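Local coordinates for protein thiamine phosphate pyrophosphorylase (PDB 3CEU) that probably condenses a pyrimidine diphosphate with a thiazole phosphate to make thiamine phosphate, as a TIM-barrel enzyme of thiamine biosynthesis, at residues F23-K34 against Y53-E61. Numbering follows the deposited sequence.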
loop_
_atom_site.group_PDB
_atom_site.type_symbol
_atom_site.label_atom_id
_atom_site.label_comp_id
_atom_site.label_asym_id
_atom_site.label_seq_id
_atom_site.Cartn_x
_atom_site.Cartn_y
_atom_site.Cartn_z
ATOM N N PHE A 23 7.276 5.707 8.935
ATOM C CA PHE A 23 6.986 4.641 9.886
ATOM C C PHE A 23 6.852 5.277 11.274
ATOM O O PHE A 23 5.888 5.020 11.995
ATOM C CB PHE A 23 8.090 3.575 9.878
ATOM C CG PHE A 23 7.913 2.528 8.805
ATOM C CD1 PHE A 23 6.732 1.799 8.717
ATOM C CD2 PHE A 23 8.929 2.256 7.898
ATOM C CE1 PHE A 23 6.566 0.815 7.746
ATOM C CE2 PHE A 23 8.772 1.271 6.921
ATOM C CZ PHE A 23 7.588 0.552 6.849
ATOM N N GLU A 24 7.806 6.134 11.627
ATOM C CA GLU A 24 7.800 6.825 12.912
ATOM C C GLU A 24 6.485 7.574 13.181
ATOM O O GLU A 24 6.130 7.817 14.336
ATOM C CB GLU A 24 8.987 7.795 12.981
ATOM C CG GLU A 24 10.333 7.106 13.231
ATOM C CD GLU A 24 11.525 8.030 13.039
ATOM O OE1 GLU A 24 11.469 9.190 13.512
ATOM O OE2 GLU A 24 12.529 7.591 12.426
ATOM N N GLU A 25 5.766 7.935 12.117
ATOM C CA GLU A 25 4.495 8.637 12.255
ATOM C C GLU A 25 3.316 7.669 12.191
ATOM O O GLU A 25 2.172 8.068 11.943
ATOM C CB GLU A 25 4.352 9.710 11.177
ATOM C CG GLU A 25 5.391 10.818 11.266
ATOM C CD GLU A 25 5.320 11.602 12.576
ATOM O OE1 GLU A 25 6.250 12.388 12.846
ATOM O OE2 GLU A 25 4.333 11.451 13.333
ATOM N N GLY A 26 3.608 6.389 12.397
ATOM C CA GLY A 26 2.563 5.381 12.411
ATOM C C GLY A 26 2.129 4.746 11.105
ATOM O O GLY A 26 1.009 4.245 11.023
ATOM N N LEU A 27 2.975 4.757 10.082
ATOM C CA LEU A 27 2.591 4.129 8.825
ATOM C C LEU A 27 2.218 2.655 9.073
ATOM O O LEU A 27 3.032 1.874 9.557
ATOM C CB LEU A 27 3.745 4.200 7.833
ATOM C CG LEU A 27 3.616 3.340 6.566
ATOM C CD1 LEU A 27 2.380 3.736 5.749
ATOM C CD2 LEU A 27 4.869 3.531 5.753
ATOM N N ASP A 28 0.990 2.274 8.750
ATOM C CA ASP A 28 0.568 0.899 8.960
ATOM C C ASP A 28 1.425 -0.061 8.135
ATOM O O ASP A 28 2.213 -0.827 8.688
ATOM C CB ASP A 28 -0.908 0.725 8.587
ATOM C CG ASP A 28 -1.850 1.511 9.497
ATOM O OD1 ASP A 28 -1.964 1.162 10.703
ATOM O OD2 ASP A 28 -2.486 2.482 9.009
ATOM N N ILE A 29 1.282 0.006 6.812
ATOM C CA ILE A 29 2.008 -0.877 5.899
ATOM C C ILE A 29 2.700 -0.154 4.742
ATOM O O ILE A 29 2.227 0.872 4.249
ATOM C CB ILE A 29 1.047 -1.948 5.304
ATOM C CG1 ILE A 29 0.417 -2.764 6.435
ATOM C CG2 ILE A 29 1.801 -2.873 4.356
ATOM C CD1 ILE A 29 -0.641 -3.761 5.971
ATOM N N LEU A 30 3.829 -0.713 4.317
ATOM C CA LEU A 30 4.613 -0.170 3.212
ATOM C C LEU A 30 4.735 -1.241 2.145
ATOM O O LEU A 30 5.172 -2.356 2.424
ATOM C CB LEU A 30 6.015 0.212 3.683
ATOM C CG LEU A 30 6.946 0.706 2.584
ATOM C CD1 LEU A 30 6.454 2.048 2.067
ATOM C CD2 LEU A 30 8.361 0.838 3.117
ATOM N N HIS A 31 4.336 -0.896 0.928
ATOM C CA HIS A 31 4.425 -1.813 -0.202
ATOM C C HIS A 31 5.619 -1.413 -1.058
ATOM O O HIS A 31 5.605 -0.378 -1.738
ATOM C CB HIS A 31 3.138 -1.785 -1.033
ATOM C CG HIS A 31 2.144 -2.834 -0.635
ATOM N ND1 HIS A 31 1.815 -3.897 -1.452
ATOM C CD2 HIS A 31 1.444 -3.016 0.510
ATOM C CE1 HIS A 31 0.960 -4.684 -0.828
ATOM N NE2 HIS A 31 0.718 -4.173 0.367
ATOM N N LEU A 32 6.658 -2.240 -0.996
ATOM C CA LEU A 32 7.884 -2.013 -1.750
ATOM C C LEU A 32 7.682 -2.492 -3.176
ATOM O O LEU A 32 7.601 -3.690 -3.435
ATOM C CB LEU A 32 9.049 -2.771 -1.097
ATOM C CG LEU A 32 10.423 -2.688 -1.755
ATOM C CD1 LEU A 32 10.855 -1.232 -1.895
ATOM C CD2 LEU A 32 11.431 -3.463 -0.920
ATOM N N ARG A 33 7.586 -1.547 -4.100
ATOM C CA ARG A 33 7.399 -1.879 -5.506
ATOM C C ARG A 33 8.425 -1.133 -6.351
ATOM O O ARG A 33 8.346 0.084 -6.519
ATOM C CB ARG A 33 5.967 -1.531 -5.931
ATOM C CG ARG A 33 5.598 -1.833 -7.380
ATOM C CD ARG A 33 4.097 -1.651 -7.587
ATOM N NE ARG A 33 3.690 -1.663 -8.989
ATOM C CZ ARG A 33 3.960 -0.695 -9.869
ATOM N NH1 ARG A 33 4.648 0.383 -9.508
ATOM N NH2 ARG A 33 3.521 -0.796 -11.118
ATOM N N LYS A 34 9.404 -1.886 -6.848
ATOM C CA LYS A 34 10.478 -1.356 -7.685
ATOM C C LYS A 34 10.566 -2.236 -8.932
ATOM O O LYS A 34 11.445 -3.093 -9.035
ATOM C CB LYS A 34 11.815 -1.418 -6.948
ATOM C CG LYS A 34 11.857 -0.687 -5.617
ATOM C CD LYS A 34 11.564 0.790 -5.794
ATOM C CE LYS A 34 11.763 1.562 -4.498
ATOM N NZ LYS A 34 11.408 2.990 -4.684
ATOM N N TYR A 53 10.881 -2.052 11.651
ATOM C CA TYR A 53 9.822 -1.696 10.722
ATOM C C TYR A 53 9.764 -2.686 9.562
ATOM O O TYR A 53 8.987 -2.505 8.627
ATOM C CB TYR A 53 10.025 -0.272 10.179
ATOM C CG TYR A 53 9.923 0.821 11.230
ATOM C CD1 TYR A 53 8.824 0.897 12.084
ATOM C CD2 TYR A 53 10.936 1.761 11.385
ATOM C CE1 TYR A 53 8.743 1.881 13.071
ATOM C CE2 TYR A 53 10.866 2.746 12.372
ATOM C CZ TYR A 53 9.771 2.796 13.210
ATOM O OH TYR A 53 9.732 3.732 14.216
ATOM N N HIS A 54 10.571 -3.740 9.615
ATOM C CA HIS A 54 10.569 -4.699 8.518
ATOM C C HIS A 54 9.298 -5.521 8.386
ATOM O O HIS A 54 8.892 -5.837 7.266
ATOM C CB HIS A 54 11.785 -5.627 8.599
ATOM C CG HIS A 54 13.061 -4.959 8.201
ATOM N ND1 HIS A 54 14.232 -5.654 7.975
ATOM C CD2 HIS A 54 13.355 -3.654 7.993
ATOM C CE1 HIS A 54 15.186 -4.804 7.644
ATOM N NE2 HIS A 54 14.680 -3.583 7.647
ATOM N N ARG A 55 8.657 -5.861 9.504
ATOM C CA ARG A 55 7.424 -6.643 9.434
ATOM C C ARG A 55 6.218 -5.788 9.051
ATOM O O ARG A 55 5.076 -6.200 9.245
ATOM C CB ARG A 55 7.129 -7.345 10.762
ATOM C CG ARG A 55 6.525 -6.457 11.839
ATOM C CD ARG A 55 7.608 -5.946 12.758
ATOM N NE ARG A 55 7.194 -5.998 14.155
ATOM C CZ ARG A 55 8.046 -6.122 15.169
ATOM N NH1 ARG A 55 9.352 -6.208 14.934
ATOM N NH2 ARG A 55 7.594 -6.164 16.418
ATOM N N ARG A 56 6.479 -4.601 8.511
ATOM C CA ARG A 56 5.420 -3.683 8.086
ATOM C C ARG A 56 5.561 -3.430 6.582
ATOM O O ARG A 56 4.820 -2.635 6.005
ATOM C CB ARG A 56 5.553 -2.349 8.823
ATOM C CG ARG A 56 5.345 -2.406 10.328
ATOM C CD ARG A 56 3.885 -2.229 10.681
ATOM N NE ARG A 56 3.692 -1.914 12.090
ATOM C CZ ARG A 56 2.502 -1.801 12.670
ATOM N NH1 ARG A 56 1.399 -1.975 11.951
ATOM N NH2 ARG A 56 2.412 -1.529 13.969
ATOM N N ILE A 57 6.520 -4.114 5.963
ATOM C CA ILE A 57 6.803 -3.975 4.536
ATOM C C ILE A 57 6.447 -5.225 3.710
ATOM O O ILE A 57 6.763 -6.343 4.103
ATOM C CB ILE A 57 8.312 -3.660 4.324
ATOM C CG1 ILE A 57 8.673 -2.365 5.056
ATOM C CG2 ILE A 57 8.630 -3.552 2.835
ATOM C CD1 ILE A 57 10.161 -2.051 5.070
ATOM N N VAL A 58 5.782 -5.014 2.577
ATOM C CA VAL A 58 5.411 -6.090 1.664
ATOM C C VAL A 58 6.150 -5.771 0.379
ATOM O O VAL A 58 6.167 -4.611 -0.048
ATOM C CB VAL A 58 3.895 -6.102 1.372
ATOM C CG1 VAL A 58 3.558 -7.252 0.428
ATOM C CG2 VAL A 58 3.096 -6.232 2.666
ATOM N N THR A 59 6.774 -6.772 -0.237
ATOM C CA THR A 59 7.533 -6.520 -1.472
ATOM C C THR A 59 6.899 -7.121 -2.720
ATOM O O THR A 59 6.358 -8.225 -2.682
ATOM C CB THR A 59 8.978 -7.063 -1.371
ATOM O OG1 THR A 59 9.652 -6.850 -2.615
ATOM C CG2 THR A 59 8.989 -8.545 -1.040
ATOM N N HIS A 60 6.975 -6.387 -3.824
ATOM C CA HIS A 60 6.417 -6.849 -5.081
ATOM C C HIS A 60 7.476 -7.507 -5.961
ATOM O O HIS A 60 7.170 -8.050 -7.019
ATOM C CB HIS A 60 5.775 -5.689 -5.856
ATOM C CG HIS A 60 4.590 -5.082 -5.173
ATOM N ND1 HIS A 60 3.511 -4.574 -5.867
ATOM C CD2 HIS A 60 4.321 -4.882 -3.860
ATOM C CE1 HIS A 60 2.629 -4.089 -5.010
ATOM N NE2 HIS A 60 3.098 -4.262 -3.786
ATOM N N GLU A 61 8.725 -7.466 -5.526
ATOM C CA GLU A 61 9.787 -8.064 -6.317
ATOM C C GLU A 61 10.729 -8.862 -5.441
ATOM O O GLU A 61 10.693 -8.742 -4.220
ATOM C CB GLU A 61 10.558 -6.969 -7.076
ATOM C CG GLU A 61 9.815 -6.381 -8.297
ATOM C CD GLU A 61 8.745 -5.349 -7.944
ATOM O OE1 GLU A 61 7.822 -5.140 -8.771
ATOM O OE2 GLU A 61 8.837 -4.739 -6.857
HETATM O O HOH W 1 2.825 -4.476 -8.589
#
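His31 and His60 meet rim to rim, their ring planes 82° apart, and share a nearly straight hydrogen bond of 2.7 Å between His31 ND1 and His60 NE2. Val58 CB sits over the centre of one His31 face, and NE2 of that ring is hydrogen-bonded to Tyr110 OH, so His31 is held at both ring nitrogens. Arg33 lays CB over one His60 face, near the rim, and its extended chain carries NE on to a water (3.0 Å) that also meets His60 ND1 (2.8 Å), giving His60 likewise a partner at each nitrogen. Strands 29-32 and 57-59, which carry His31 and Val58 on one face, are adjacent parallel strands of the eight-stranded TIM barrel, connected by helix 39-48 in a beta-alpha-beta crossover. Backbone hydrogen bonds alternate between them, from Leu30 N to Arg56 O (2.7 Å) through to His60 N and Leu32 O. On the sheet face opposite His31 and Val58, Leu30 and Ile57 lie side by side, CD2 of the leucine 3.8 Å from CG1 of the isoleucine. Ile57 CG1 also abuts the edge of Phe23 at CZ. The Phe23 and Tyr53 rings are almost parallel (7°) yet slid apart, so each CB rides over the other's ring, with Phe23 CB 3.4 Å from the Tyr53 centroid. Beyond the strand ends, Glu61, bent at chi2 (79°), presents OE2 to Lys34 N at 2.9 Å, the N-H arriving from above the carboxylate plane.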